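Local coordinates for heme utilization carrier protein (Escherichia coli O157:H7, PDB 6U9J) that probably binds heme in the cytosol and carries it, and possibly its anaerobic breakdown product anaerobilin, during heme uptake and degradation, at residues T58-T63 against M129-L134; E99-I104 against I119-K124. All coordinates share one frame; numbering follows the deposited sequence.

Interactions 1 and 2 show how one antiparallel sheet is assembled from strands both near and far in sequence. Their centres lie about 12 Å apart in the six-stranded sheet, where strand 128-133 has strand 114-122 on one flank and strand 56-62 on the other. Interaction 2 lies at the open end of the hairpin 103-111/114-122, where 99-104 meets 119-124; the chain between the segments of interaction 1, mostly strand, contains the whole hairpin. The two meet directly, through the backbone pair Ile132 O and Ile119 N and through Ile132 packing on Phe121. Both also touch the second subunit, so this part of the sheet lies at that interface.

Interaction 1: residues T58-T63 against M129-L134; sequences TTLVHT and MLKIFL. With PO4 (phosphate ion), chain E.
Two antiparallel strands, 56-62 and 128-133, pair here inside the six-stranded sheet, 65 residues of chain separating the two segments. Thr58 and Phe133 form a hydrogen-bonded pair, with Thr58 N to Phe133 O at 3.0 Å and Phe133 N to Thr58 O at 2.7 Å. Leu60 and Lys131 repeat the pattern two residues on: Leu60 N gives to Lys131 O at 2.8 Å, and Lys131 N returns a longer bond to Leu60 O. Between them Thr59 and Ile132 make the non-hydrogen-bonded pair, their side chains side by side and pointing the same way, with Thr59 OG1 4.0 Å from Ile132 CG1. On that same face Thr59 CG2, set anti to the backbone N (its OG1 has chi1 -58°), reaches Leu130 CD1 at 3.9 Å. The alternation illustrates how a beta sheet sorts its side chains: Thr59 and Ile132 lie on one face, where both also touch Leu74, while Thr58, Leu60, Lys131 and Phe133 lie on the other. There Leu60 CD1 comes to 4.2 Å from Phe133 CE1, obliquely to the ring. A classic bulge at Met129 and Leu130, both facing Phe121, breaks the regularity of strand 128-133 as the chain turns a corner. The extended chain of Lys131 carries NZ away from strand 56-62 to a salt bridge with Glu16, and one water, accepting from NZ at 3.2 Å, also hydrogen-bonds His62 ND1. At the other end Thr58 OG1 gives a weak hydrogen bond to O1 of a phosphate ion, probably from the crystallisation liquor, which Ser71 also binds. Val61 packs on Val61 of the second subunit, and Leu130 on its Leu68.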
loop_
_atom_site.group_PDB
_atom_site.type_symbol
_atom_site.label_atom_id
_atom_site.label_comp_id
_atom_site.label_asym_id
_atom_site.label_seq_id
_atom_site.Cartn_x
_atom_site.Cartn_y
_atom_site.Cartn_z
ATOM N N THR A 58 -3.066 12.855 -0.207
ATOM C CA THR A 58 -3.431 11.451 -0.052
ATOM C C THR A 58 -2.599 10.589 -0.989
ATOM O O THR A 58 -2.689 10.722 -2.215
ATOM C CB THR A 58 -4.916 11.230 -0.320
ATOM O OG1 THR A 58 -5.684 12.070 0.551
ATOM C CG2 THR A 58 -5.283 9.758 -0.080
ATOM N N THR A 59 -1.806 9.693 -0.409
ATOM C CA THR A 59 -0.993 8.746 -1.153
ATOM C C THR A 59 -1.693 7.397 -1.148
ATOM O O THR A 59 -2.124 6.930 -0.091
ATOM C CB THR A 59 0.393 8.619 -0.526
ATOM O OG1 THR A 59 1.016 9.907 -0.488
ATOM C CG2 THR A 59 1.256 7.658 -1.329
ATOM N N LEU A 60 -1.822 6.793 -2.319
ATOM C CA LEU A 60 -2.623 5.592 -2.494
ATOM C C LEU A 60 -1.806 4.501 -3.172
ATOM O O LEU A 60 -1.089 4.759 -4.143
ATOM C CB LEU A 60 -3.887 5.922 -3.324
ATOM C CG LEU A 60 -4.913 4.836 -3.642
ATOM C CD1 LEU A 60 -6.320 5.427 -3.676
ATOM C CD2 LEU A 60 -4.578 4.149 -4.959
ATOM N N VAL A 61 -1.916 3.273 -2.667
ATOM C CA VAL A 61 -1.408 2.102 -3.366
ATOM C C VAL A 61 -2.558 1.117 -3.540
ATOM O O VAL A 61 -3.386 0.950 -2.639
ATOM C CB VAL A 61 -0.216 1.463 -2.626
ATOM C CG1 VAL A 61 -0.636 0.947 -1.259
ATOM C CG2 VAL A 61 0.403 0.362 -3.481
ATOM N N HIS A 62 -2.607 0.480 -4.708
ATOM C CA HIS A 62 -3.739 -0.325 -5.164
ATOM C C HIS A 62 -3.213 -1.699 -5.557
ATOM O O HIS A 62 -2.429 -1.815 -6.504
ATOM C CB HIS A 62 -4.417 0.366 -6.352
ATOM C CG HIS A 62 -5.793 -0.132 -6.674
ATOM N ND1 HIS A 62 -6.624 0.527 -7.555
ATOM C CD2 HIS A 62 -6.474 -1.228 -6.264
ATOM C CE1 HIS A 62 -7.765 -0.131 -7.660
ATOM N NE2 HIS A 62 -7.700 -1.201 -6.888
ATOM N N THR A 63 -3.614 -2.736 -4.823
ATOM C CA THR A 63 -3.341 -4.113 -5.210
ATOM C C THR A 63 -4.655 -4.790 -5.579
ATOM O O THR A 63 -5.727 -4.177 -5.557
ATOM C CB THR A 63 -2.638 -4.891 -4.093
ATOM O OG1 THR A 63 -3.596 -5.268 -3.095
ATOM C CG2 THR A 63 -1.556 -4.048 -3.450
ATOM N N MET A 129 2.088 2.368 -10.292
ATOM C CA MET A 129 2.698 1.834 -9.082
ATOM C C MET A 129 2.364 2.649 -7.841
ATOM O O MET A 129 2.482 2.131 -6.727
ATOM C CB MET A 129 4.228 1.718 -9.231
ATOM C CG MET A 129 4.886 2.721 -10.154
ATOM S SD MET A 129 6.686 2.496 -10.239
ATOM C CE MET A 129 6.982 2.955 -8.578
ATOM N N LEU A 130 1.882 3.879 -8.004
ATOM C CA LEU A 130 1.587 4.724 -6.859
ATOM C C LEU A 130 0.762 5.885 -7.375
ATOM O O LEU A 130 0.914 6.279 -8.528
ATOM C CB LEU A 130 2.870 5.231 -6.193
ATOM C CG LEU A 130 2.684 5.841 -4.812
ATOM C CD1 LEU A 130 2.349 4.771 -3.779
ATOM C CD2 LEU A 130 3.937 6.605 -4.418
ATOM N N LYS A 131 -0.127 6.411 -6.529
ATOM C CA LYS A 131 -0.902 7.600 -6.861
ATOM C C LYS A 131 -0.857 8.575 -5.696
ATOM O O LYS A 131 -0.857 8.165 -4.534
ATOM C CB LYS A 131 -2.377 7.254 -7.177
ATOM C CG LYS A 131 -2.565 6.321 -8.369
ATOM C CD LYS A 131 -4.038 6.177 -8.737
ATOM C CE LYS A 131 -4.234 5.199 -9.881
ATOM N NZ LYS A 131 -5.671 5.191 -10.322
ATOM N N ILE A 132 -0.802 9.866 -6.001
ATOM C CA ILE A 132 -0.972 10.920 -5.004
ATOM C C ILE A 132 -2.116 11.808 -5.456
ATOM O O ILE A 132 -2.127 12.264 -6.604
ATOM C CB ILE A 132 0.304 11.754 -4.815
ATOM C CG1 ILE A 132 1.464 10.866 -4.353
ATOM C CG2 ILE A 132 0.067 12.865 -3.796
ATOM C CD1 ILE A 132 2.794 11.589 -4.379
ATOM N N PHE A 133 -3.070 12.062 -4.558
ATOM C CA PHE A 133 -4.220 12.916 -4.828
ATOM C C PHE A 133 -4.161 14.163 -3.961
ATOM O O PHE A 133 -3.792 14.092 -2.792
ATOM C CB PHE A 133 -5.532 12.176 -4.539
ATOM C CG PHE A 133 -5.820 11.070 -5.495
ATOM C CD1 PHE A 133 -5.341 9.791 -5.258
ATOM C CD2 PHE A 133 -6.590 11.302 -6.630
ATOM C CE1 PHE A 133 -5.609 8.761 -6.148
ATOM C CE2 PHE A 133 -6.864 10.274 -7.525
ATOM C CZ PHE A 133 -6.372 9.005 -7.285
ATOM N N LEU A 134 -4.591 15.300 -4.508
ATOM C CA LEU A 134 -4.597 16.518 -3.711
ATOM C C LEU A 134 -5.611 16.423 -2.582
ATOM O O LEU A 134 -6.613 15.709 -2.678
ATOM C CB LEU A 134 -4.925 17.729 -4.572
ATOM C CG LEU A 134 -3.828 18.244 -5.480
ATOM C CD1 LEU A 134 -4.177 19.654 -5.948
ATOM C CD2 LEU A 134 -2.486 18.237 -4.782
HETATM P P PO4 E . -7.065 15.115 2.807
HETATM O O1 PO4 E . -5.689 14.604 2.416
HETATM O O2 PO4 E . -7.609 14.283 3.948
HETATM O O3 PO4 E . -6.969 16.563 3.235
HETATM O O4 PO4 E . -8.017 15.012 1.638
HETATM O O HOH W 1 -6.916 3.463 -7.940
#

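Interaction 2: residues E99-I104 against I119-K124; sequences ENCTHI and ILFFNK
A beta hairpin of strands 103-111 and 114-122 shows at its open end, where 99-104 meets 119-124, how regular pairing gives way to contacts of a 3-10 turn and loop. Phe122 N donates a hydrogen bond to His103 O at 2.8 Å, in a hydrogen-bonded antiparallel pair, and that carbonyl oxygen also lies in the plane of the Phe122 ring, at its edge. Thr102 N reaches Phe122 O at 3.0 Å, but the bond is bent, with an N-H...O angle of 143°. Ile104 and Phe121 form the next, non-hydrogen-bonded pair, their side chains alongside each other: Ile104 CG1 lies 3.9 Å from Phe121 CD2, while the other branch of Ile104, CG2, meets Ile119 CG2 at 3.7 Å. Cys101 SG, turned anti to its own N (chi1 178°), comes to the edge of the Phe121 ring, 4.0 Å from CD2, as a sulfur-aromatic contact. Toward the loop end, waters add to direct contacts such as Thr102 CG2 on Lys124 CB, 4.0 Å apart. One molecule donates to Asn100 O at 2.6 Å and accepts from Lys124 N; another donates to Asn123 O and joins it to Thr102 OG1 and His103 ND1. Asn100 ND2 is hydrogen-bonded to Asp65 of the second subunit. Helix 26-31 packs on His103 and Phe122 on one face, helix 44-51 packs on Ile119 and Phe121 on the other, and strand 128-133 flanks strand 114-122.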
loop_
_atom_site.group_PDB
_atom_site.type_symbol
_atom_site.label_atom_id
_atom_site.label_comp_id
_atom_site.label_asym_id
_atom_site.label_seq_id
_atom_site.Cartn_x
_atom_site.Cartn_y
_atom_site.Cartn_z
ATOM N N GLU A 99 13.606 3.604 -9.652
ATOM C CA GLU A 99 14.142 3.422 -10.993
ATOM C C GLU A 99 13.268 2.544 -11.865
ATOM O O GLU A 99 13.505 2.467 -13.080
ATOM C CB GLU A 99 15.545 2.817 -10.924
ATOM C CG GLU A 99 16.420 3.491 -9.902
ATOM C CD GLU A 99 16.563 4.976 -10.141
ATOM O OE1 GLU A 99 16.609 5.730 -9.147
ATOM O OE2 GLU A 99 16.648 5.386 -11.320
ATOM N N ASN A 100 12.267 1.883 -11.288
ATOM C CA ASN A 100 11.263 1.199 -12.076
ATOM C C ASN A 100 10.129 2.135 -12.485
ATOM O O ASN A 100 9.239 1.714 -13.224
ATOM C CB ASN A 100 10.702 0.006 -11.298
ATOM C CG ASN A 100 11.499 -1.269 -11.525
ATOM O OD1 ASN A 100 12.226 -1.386 -12.503
ATOM N ND2 ASN A 100 11.324 -2.239 -10.640
ATOM N N CYS A 101 10.173 3.393 -12.043
ATOM C CA CYS A 101 9.206 4.394 -12.485
ATOM C C CYS A 101 9.691 4.963 -13.810
ATOM O O CYS A 101 10.690 5.692 -13.849
ATOM C CB CYS A 101 9.067 5.495 -11.444
ATOM S SG CYS A 101 7.902 6.778 -11.996
ATOM N N THR A 102 8.994 4.637 -14.897
ATOM C CA THR A 102 9.418 5.119 -16.206
ATOM C C THR A 102 8.654 6.345 -16.689
ATOM O O THR A 102 9.143 7.033 -17.595
ATOM C CB THR A 102 9.294 4.007 -17.254
ATOM O OG1 THR A 102 7.929 3.595 -17.353
ATOM C CG2 THR A 102 10.156 2.799 -16.875
ATOM N N HIS A 103 7.475 6.634 -16.124
ATOM C CA HIS A 103 6.691 7.809 -16.490
ATOM C C HIS A 103 5.958 8.312 -15.261
ATOM O O HIS A 103 5.638 7.536 -14.355
ATOM C CB HIS A 103 5.661 7.529 -17.599
ATOM C CG HIS A 103 6.288 7.120 -18.891
ATOM N ND1 HIS A 103 6.507 5.802 -19.223
ATOM C CD2 HIS A 103 6.793 7.857 -19.909
ATOM C CE1 HIS A 103 7.100 5.743 -20.402
ATOM N NE2 HIS A 103 7.293 6.976 -20.836
ATOM N N ILE A 104 5.698 9.619 -15.252
ATOM C CA ILE A 104 4.887 10.286 -14.239
ATOM C C ILE A 104 3.888 11.178 -14.960
ATOM O O ILE A 104 4.248 11.866 -15.919
ATOM C CB ILE A 104 5.756 11.125 -13.284
ATOM C CG1 ILE A 104 6.812 10.234 -12.616
ATOM C CG2 ILE A 104 4.873 11.866 -12.257
ATOM C CD1 ILE A 104 7.896 11.030 -11.912
ATOM N N ILE A 119 -1.351 12.778 -9.229
ATOM C CA ILE A 119 -0.055 12.413 -9.791
ATOM C C ILE A 119 0.011 10.897 -9.838
ATOM O O ILE A 119 -0.192 10.243 -8.814
ATOM C CB ILE A 119 1.091 12.984 -8.954
ATOM C CG1 ILE A 119 0.962 14.496 -8.876
ATOM C CG2 ILE A 119 2.469 12.560 -9.514
ATOM C CD1 ILE A 119 1.847 15.123 -7.848
ATOM N N LEU A 120 0.267 10.345 -11.018
ATOM C CA LEU A 120 0.360 8.905 -11.221
ATOM C C LEU A 120 1.799 8.556 -11.551
ATOM O O LEU A 120 2.410 9.183 -12.424
ATOM C CB LEU A 120 -0.552 8.428 -12.352
ATOM C CG LEU A 120 -1.948 7.960 -11.952
ATOM C CD1 LEU A 120 -2.635 9.023 -11.114
ATOM C CD2 LEU A 120 -2.755 7.657 -13.201
ATOM N N PHE A 121 2.327 7.549 -10.865
ATOM C CA PHE A 121 3.653 7.016 -11.141
ATOM C C PHE A 121 3.472 5.691 -11.859
ATOM O O PHE A 121 2.771 4.809 -11.356
ATOM C CB PHE A 121 4.451 6.812 -9.849
ATOM C CG PHE A 121 4.673 8.075 -9.054
ATOM C CD1 PHE A 121 3.671 8.581 -8.227
ATOM C CD2 PHE A 121 5.884 8.752 -9.116
ATOM C CE1 PHE A 121 3.866 9.735 -7.493
ATOM C CE2 PHE A 121 6.095 9.895 -8.386
ATOM C CZ PHE A 121 5.086 10.402 -7.570
ATOM N N PHE A 122 4.088 5.551 -13.029
ATOM C CA PHE A 122 3.906 4.377 -13.879
ATOM C C PHE A 122 5.134 3.475 -13.893
ATOM O O PHE A 122 6.275 3.954 -13.903
ATOM C CB PHE A 122 3.620 4.785 -15.324
ATOM C CG PHE A 122 2.319 5.480 -15.509
ATOM C CD1 PHE A 122 2.239 6.855 -15.387
ATOM C CD2 PHE A 122 1.183 4.756 -15.792
ATOM C CE1 PHE A 122 1.027 7.511 -15.560
ATOM C CE2 PHE A 122 -0.034 5.397 -15.966
ATOM C CZ PHE A 122 -0.105 6.780 -15.846
ATOM N N ASN A 123 4.888 2.166 -13.970
ATOM C CA ASN A 123 5.960 1.206 -14.194
ATOM C C ASN A 123 6.155 1.001 -15.697
ATOM O O ASN A 123 5.484 1.618 -16.528
ATOM C CB ASN A 123 5.675 -0.111 -13.460
ATOM C CG ASN A 123 4.398 -0.794 -13.925
ATOM O OD1 ASN A 123 3.999 -0.698 -15.082
ATOM N ND2 ASN A 123 3.751 -1.502 -13.007
ATOM N N LYS A 124 7.086 0.120 -16.059
ATOM C CA LYS A 124 7.405 -0.067 -17.467
ATOM C C LYS A 124 6.306 -0.771 -18.249
ATOM O O LYS A 124 6.348 -0.754 -19.483
ATOM C CB LYS A 124 8.711 -0.850 -17.605
ATOM C CG LYS A 124 8.606 -2.313 -17.218
ATOM C CD LYS A 124 9.994 -2.916 -17.016
ATOM C CE LYS A 124 9.969 -4.431 -17.116
ATOM N NZ LYS A 124 9.122 -5.057 -16.064
HETATM O O HOH W 2 9.164 -0.637 -14.406
HETATM O O HOH W 3 5.176 3.496 -18.454
#